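Polyphosphate:AMP phosphotransferase (PDB 3CZP) transfers phosphate from inorganic polyphosphate to AMP to make ADP, and less efficiently to GMP, as a magnesium-dependent homodimer. Local coordinates at residues L128-R140 against Y195-Y207. Residues are numbered along the deposited sequence; the frame is centred on the assembly and turned at random.
With ACT (acetate ion), chain D; EDO (1,2-ethanediol), chain G.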
loop_
_atom_site.group_PDB
_atom_site.type_symbol
_atom_site.label_atom_id
_atom_site.label_comp_id
_atom_site.label_asym_id
_atom_site.label_seq_id
_atom_site.Cartn_x
_atom_site.Cartn_y
_atom_site.Cartn_z
ATOM N N LEU A 128 0.766 -16.452 26.179
ATOM C CA LEU A 128 1.119 -17.406 25.149
ATOM C C LEU A 128 -0.092 -18.207 24.682
ATOM O O LEU A 128 -0.248 -18.435 23.496
ATOM C CB LEU A 128 2.194 -18.387 25.581
ATOM C CG LEU A 128 2.580 -19.418 24.504
ATOM C CD1 LEU A 128 3.179 -18.782 23.249
ATOM C CD2 LEU A 128 3.551 -20.506 25.051
ATOM N N ASP A 129 -0.921 -18.668 25.615
ATOM C CA ASP A 129 -2.099 -19.449 25.232
ATOM C C ASP A 129 -3.066 -18.639 24.349
ATOM O O ASP A 129 -3.723 -19.184 23.411
ATOM C CB ASP A 129 -2.776 -20.005 26.466
ATOM C CG ASP A 129 -1.959 -21.146 27.126
ATOM O OD1 ASP A 129 -0.863 -21.562 26.606
ATOM O OD2 ASP A 129 -2.427 -21.639 28.164
ATOM N N GLN A 130 -3.102 -17.347 24.613
ATOM C CA GLN A 130 -3.962 -16.425 23.856
ATOM C C GLN A 130 -3.442 -16.218 22.450
ATOM O O GLN A 130 -4.226 -16.233 21.546
ATOM C CB GLN A 130 -4.139 -15.101 24.584
ATOM C CG GLN A 130 -5.001 -15.292 25.870
ATOM C CD GLN A 130 -4.982 -14.102 26.772
ATOM O OE1 GLN A 130 -4.865 -12.982 26.304
ATOM N NE2 GLN A 130 -5.125 -14.333 28.075
ATOM N N ALA A 131 -2.126 -16.027 22.320
ATOM C CA ALA A 131 -1.409 -15.913 21.084
ATOM C C ALA A 131 -1.572 -17.155 20.255
ATOM O O ALA A 131 -1.762 -17.086 19.037
ATOM C CB ALA A 131 0.100 -15.640 21.350
ATOM N N ILE A 132 -1.509 -18.301 20.910
ATOM C CA ILE A 132 -1.730 -19.554 20.227
ATOM C C ILE A 132 -3.093 -19.565 19.615
ATOM O O ILE A 132 -3.216 -19.869 18.427
ATOM C CB ILE A 132 -1.547 -20.821 21.131
ATOM C CG1 ILE A 132 -0.079 -20.959 21.521
ATOM C CG2 ILE A 132 -2.004 -22.067 20.376
ATOM C CD1 ILE A 132 0.227 -22.074 22.557
ATOM N N ASP A 133 -4.124 -19.286 20.411
ATOM C CA ASP A 133 -5.510 -19.328 19.891
ATOM C C ASP A 133 -5.739 -18.297 18.772
ATOM O O ASP A 133 -6.429 -18.584 17.779
ATOM C CB ASP A 133 -6.533 -19.079 20.998
ATOM C CG ASP A 133 -6.592 -20.184 22.041
ATOM O OD1 ASP A 133 -6.115 -21.339 21.805
ATOM O OD2 ASP A 133 -7.102 -19.866 23.149
ATOM N N ALA A 134 -5.195 -17.103 18.927
ATOM C CA ALA A 134 -5.268 -16.048 17.861
ATOM C C ALA A 134 -4.655 -16.502 16.518
ATOM O O ALA A 134 -5.160 -16.149 15.462
ATOM C CB ALA A 134 -4.601 -14.675 18.343
ATOM N N ALA A 135 -3.599 -17.297 16.582
ATOM C CA ALA A 135 -2.947 -17.817 15.424
ATOM C C ALA A 135 -3.871 -18.844 14.776
ATOM O O ALA A 135 -4.106 -18.795 13.548
ATOM C CB ALA A 135 -1.594 -18.460 15.799
ATOM N N GLU A 136 -4.423 -19.739 15.596
ATOM C CA GLU A 136 -5.300 -20.761 15.071
ATOM C C GLU A 136 -6.442 -20.065 14.339
ATOM O O GLU A 136 -6.754 -20.406 13.218
ATOM C CB GLU A 136 -5.749 -21.726 16.180
ATOM C CG GLU A 136 -6.467 -22.989 15.775
ATOM C CD GLU A 136 -7.924 -22.786 15.366
ATOM O OE1 GLU A 136 -8.596 -21.802 15.746
ATOM O OE2 GLU A 136 -8.393 -23.656 14.616
ATOM N N ARG A 137 -7.055 -19.058 14.951
ATOM C CA ARG A 137 -8.194 -18.356 14.338
ATOM C C ARG A 137 -7.791 -17.576 13.032
ATOM O O ARG A 137 -8.565 -17.511 12.094
ATOM C CB ARG A 137 -8.893 -17.449 15.373
ATOM C CG ARG A 137 -9.648 -18.241 16.469
ATOM C CD ARG A 137 -10.443 -17.347 17.450
ATOM N NE ARG A 137 -9.769 -16.061 17.776
ATOM C CZ ARG A 137 -8.981 -15.801 18.833
ATOM N NH1 ARG A 137 -8.721 -16.698 19.746
ATOM N NH2 ARG A 137 -8.451 -14.597 18.965
ATOM N N PHE A 138 -6.654 -16.916 13.063
ATOM C CA PHE A 138 -6.125 -16.161 11.922
ATOM C C PHE A 138 -5.896 -17.155 10.769
ATOM O O PHE A 138 -6.471 -17.005 9.699
ATOM C CB PHE A 138 -4.868 -15.440 12.365
ATOM C CG PHE A 138 -4.166 -14.674 11.288
ATOM C CD1 PHE A 138 -4.754 -13.657 10.641
ATOM C CD2 PHE A 138 -2.867 -15.013 10.925
ATOM C CE1 PHE A 138 -4.098 -12.983 9.638
ATOM C CE2 PHE A 138 -2.215 -14.315 9.963
ATOM C CZ PHE A 138 -2.835 -13.294 9.316
ATOM N N GLU A 139 -5.131 -18.213 11.026
ATOM C CA GLU A 139 -4.887 -19.220 9.977
ATOM C C GLU A 139 -6.151 -19.836 9.433
ATOM O O GLU A 139 -6.249 -20.047 8.232
ATOM C CB GLU A 139 -3.963 -20.300 10.420
ATOM C CG GLU A 139 -2.616 -19.679 10.759
ATOM C CD GLU A 139 -1.618 -20.617 11.225
ATOM O OE1 GLU A 139 -1.903 -21.837 11.250
ATOM O OE2 GLU A 139 -0.503 -20.101 11.614
ATOM N N ARG A 140 -7.108 -20.085 10.312
ATOM C CA ARG A 140 -8.379 -20.700 9.852
ATOM C C ARG A 140 -9.113 -19.824 8.846
ATOM O O ARG A 140 -9.709 -20.325 7.870
ATOM C CB ARG A 140 -9.264 -21.044 11.037
ATOM C CG ARG A 140 -10.506 -21.837 10.692
ATOM C CD ARG A 140 -11.460 -21.994 11.855
ATOM N NE ARG A 140 -10.921 -23.022 12.735
ATOM C CZ ARG A 140 -11.134 -24.339 12.604
ATOM N NH1 ARG A 140 -11.955 -24.835 11.664
ATOM N NH2 ARG A 140 -10.526 -25.167 13.434
ATOM N N TYR A 195 7.799 -25.334 24.723
ATOM C CA TYR A 195 6.737 -24.481 24.207
ATOM C C TYR A 195 6.378 -24.790 22.739
ATOM O O TYR A 195 5.194 -24.727 22.373
ATOM C CB TYR A 195 7.073 -22.994 24.407
ATOM C CG TYR A 195 7.061 -22.609 25.856
ATOM C CD1 TYR A 195 5.877 -22.713 26.603
ATOM C CD2 TYR A 195 8.217 -22.151 26.498
ATOM C CE1 TYR A 195 5.851 -22.379 27.966
ATOM C CE2 TYR A 195 8.189 -21.829 27.842
ATOM C CZ TYR A 195 7.017 -21.922 28.548
ATOM O OH TYR A 195 6.994 -21.603 29.848
ATOM N N GLY A 196 7.389 -25.099 21.911
ATOM C CA GLY A 196 7.152 -25.521 20.522
ATOM C C GLY A 196 6.175 -26.700 20.460
ATOM O O GLY A 196 5.224 -26.722 19.652
ATOM N N GLU A 197 6.311 -27.630 21.382
ATOM C CA GLU A 197 5.363 -28.725 21.427
ATOM C C GLU A 197 3.910 -28.305 21.639
ATOM O O GLU A 197 2.975 -28.862 21.002
ATOM C CB GLU A 197 5.791 -29.741 22.468
ATOM C CG GLU A 197 4.923 -30.971 22.464
ATOM C CD GLU A 197 5.727 -32.167 22.918
ATOM O OE1 GLU A 197 5.951 -32.227 24.122
ATOM O OE2 GLU A 197 6.199 -32.979 22.084
ATOM N N ARG A 198 3.713 -27.360 22.564
ATOM C CA ARG A 198 2.402 -26.831 22.900
ATOM C C ARG A 198 1.828 -26.022 21.740
ATOM O O ARG A 198 0.691 -26.228 21.347
ATOM C CB ARG A 198 2.519 -25.965 24.162
ATOM C CG ARG A 198 1.222 -25.467 24.731
ATOM C CD ARG A 198 1.440 -24.608 25.988
ATOM N NE ARG A 198 2.153 -25.449 26.927
ATOM C CZ ARG A 198 1.746 -25.859 28.118
ATOM N NH1 ARG A 198 0.599 -25.431 28.648
ATOM N NH2 ARG A 198 2.549 -26.701 28.812
ATOM N N VAL A 199 2.634 -25.140 21.153
ATOM C CA VAL A 199 2.228 -24.414 19.929
ATOM C C VAL A 199 1.839 -25.290 18.772
ATOM O O VAL A 199 0.771 -25.094 18.163
ATOM C CB VAL A 199 3.344 -23.384 19.487
ATOM C CG1 VAL A 199 3.052 -22.780 18.189
ATOM C CG2 VAL A 199 3.489 -22.256 20.574
ATOM N N LEU A 200 2.686 -26.283 18.472
ATOM C CA LEU A 200 2.476 -27.173 17.345
ATOM C C LEU A 200 1.243 -28.092 17.500
ATOM O O LEU A 200 0.438 -28.210 16.587
ATOM C CB LEU A 200 3.770 -27.995 17.050
ATOM C CG LEU A 200 4.687 -27.338 15.983
ATOM C CD1 LEU A 200 5.116 -25.881 16.336
ATOM C CD2 LEU A 200 5.894 -28.236 15.760
ATOM N N ARG A 201 1.042 -28.676 18.671
ATOM C CA ARG A 201 -0.130 -29.483 18.916
ATOM C C ARG A 201 -1.423 -28.720 18.674
ATOM O O ARG A 201 -2.406 -29.255 18.092
ATOM C CB ARG A 201 -0.055 -30.047 20.350
ATOM C CG ARG A 201 -1.344 -30.684 20.924
ATOM C CD ARG A 201 -1.728 -32.000 20.208
ATOM N NE ARG A 201 -2.977 -32.500 20.779
ATOM C CZ ARG A 201 -3.056 -33.321 21.810
ATOM N NH1 ARG A 201 -4.266 -33.689 22.251
ATOM N NH2 ARG A 201 -1.926 -33.751 22.401
ATOM N N ARG A 202 -1.455 -27.478 19.140
ATOM C CA ARG A 202 -2.660 -26.672 19.114
ATOM C C ARG A 202 -2.988 -26.046 17.746
ATOM O O ARG A 202 -4.129 -25.684 17.474
ATOM C CB ARG A 202 -2.566 -25.590 20.210
ATOM C CG ARG A 202 -2.414 -26.191 21.579
ATOM C CD ARG A 202 -2.585 -25.229 22.696
ATOM N NE ARG A 202 -2.343 -25.858 23.995
ATOM C CZ ARG A 202 -2.429 -25.228 25.153
ATOM N NH1 ARG A 202 -2.179 -25.898 26.281
ATOM N NH2 ARG A 202 -2.763 -23.946 25.203
ATOM N N THR A 203 -1.983 -25.908 16.899
ATOM C CA THR A 203 -2.132 -25.189 15.640
ATOM C C THR A 203 -1.907 -26.057 14.425
ATOM O O THR A 203 -1.945 -25.558 13.287
ATOM C CB THR A 203 -1.204 -23.966 15.594
ATOM O OG1 THR A 203 0.141 -24.418 15.682
ATOM C CG2 THR A 203 -1.567 -22.975 16.740
ATOM N N SER A 204 -1.666 -27.330 14.634
ATOM C CA SER A 204 -1.615 -28.261 13.522
ATOM C C SER A 204 -3.036 -28.732 13.221
ATOM O O SER A 204 -3.633 -29.394 14.003
ATOM C CB SER A 204 -0.708 -29.453 13.820
ATOM O OG SER A 204 -0.326 -30.035 12.561
ATOM N N ARG A 205 -3.552 -28.385 12.061
ATOM C CA ARG A 205 -4.925 -28.670 11.657
ATOM C C ARG A 205 -4.883 -29.398 10.341
ATOM O O ARG A 205 -3.860 -29.364 9.620
ATOM C CB ARG A 205 -5.717 -27.371 11.474
ATOM C CG ARG A 205 -5.946 -26.631 12.720
ATOM C CD ARG A 205 -7.045 -27.315 13.471
ATOM N NE ARG A 205 -7.349 -26.648 14.721
ATOM C CZ ARG A 205 -6.715 -26.853 15.860
ATOM N NH1 ARG A 205 -5.751 -27.739 15.924
ATOM N NH2 ARG A 205 -7.105 -26.207 16.941
ATOM N N ASP A 206 -5.977 -30.056 10.018
ATOM C CA ASP A 206 -6.059 -30.833 8.775
ATOM C C ASP A 206 -5.897 -29.925 7.524
ATOM O O ASP A 206 -5.290 -30.322 6.502
ATOM C CB ASP A 206 -7.387 -31.584 8.724
ATOM C CG ASP A 206 -7.427 -32.801 9.672
ATOM O OD1 ASP A 206 -6.376 -33.152 10.325
ATOM O OD2 ASP A 206 -8.540 -33.382 9.766
ATOM N N TYR A 207 -6.425 -28.713 7.606
ATOM C CA TYR A 207 -6.321 -27.725 6.495
ATOM C C TYR A 207 -5.040 -26.898 6.531
ATOM O O TYR A 207 -4.791 -26.136 5.632
ATOM C CB TYR A 207 -7.536 -26.787 6.524
ATOM C CG TYR A 207 -7.706 -26.128 7.860
ATOM C CD1 TYR A 207 -6.944 -25.037 8.206
ATOM C CD2 TYR A 207 -8.560 -26.658 8.810
ATOM C CE1 TYR A 207 -7.033 -24.470 9.412
ATOM C CE2 TYR A 207 -8.678 -26.059 10.032
ATOM C CZ TYR A 207 -7.937 -24.962 10.304
ATOM O OH TYR A 207 -8.028 -24.405 11.508
HETATM C C ACT D . -9.379 -29.635 11.860
HETATM O O ACT D . -8.392 -30.364 12.169
HETATM O OXT ACT D . -9.892 -28.955 12.788
HETATM C CH3 ACT D . -9.941 -29.556 10.467
HETATM C C1 EDO G . -10.542 -24.210 6.940
HETATM O O1 EDO G . -10.736 -24.548 5.549
HETATM C C2 EDO G . -11.554 -24.956 7.834
HETATM O O2 EDO G . -12.415 -24.083 8.599
HETATM O O HOH W 1 -4.188 -21.891 23.478
HETATM O O HOH W 2 -1.377 -24.055 28.737
HETATM O O HOH W 3 -3.977 -23.325 12.665
#
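Glu136 and Arg205 meet because both chains bend at chi2: Glu136, with CG trans to its backbone N, folds at -76°, and Arg205 at -77°. Arg205 NE then donates to Glu136 OE2 at 3.2 Å, on the anti side and tilted out of the carboxylate plane, which is itself turned well away from the guanidinium plane. Arg140, one helical turn on, adds a straighter bond from NH2 to the same OE2 (2.9 Å), forming a three-residue salt-bridge network. Tyr207 OH lies over one face of the Arg140 guanidinium, 3.2 Å from NH2, at an angle too poor for a hydrogen bond.

Between segments 128-140 and 195-203, whose axes approach to 9.8 Å at a 32° angle, Ile132 is a knob among Arg198, Val199, Arg202 and Thr203; its CG2 reaches Arg202 CB at 3.6 Å. Beyond it, Asp129 OD1 pairs with Arg202 NH2 at 3.4 Å, and two waters link Asp129 to Arg202. Toward the sheet, a water joins Glu139 OE1 to Thr203 O, while Lys151 and Tyr111 also hold the Glu139 carboxylate.

In the N-terminal PPK2 domain, which seems to be catalytically inactive, the shared carboxylate oxygen probably offsets the like charges of Arg140 and Arg205, coupling helix 125-144 to the loop after helix 186-203.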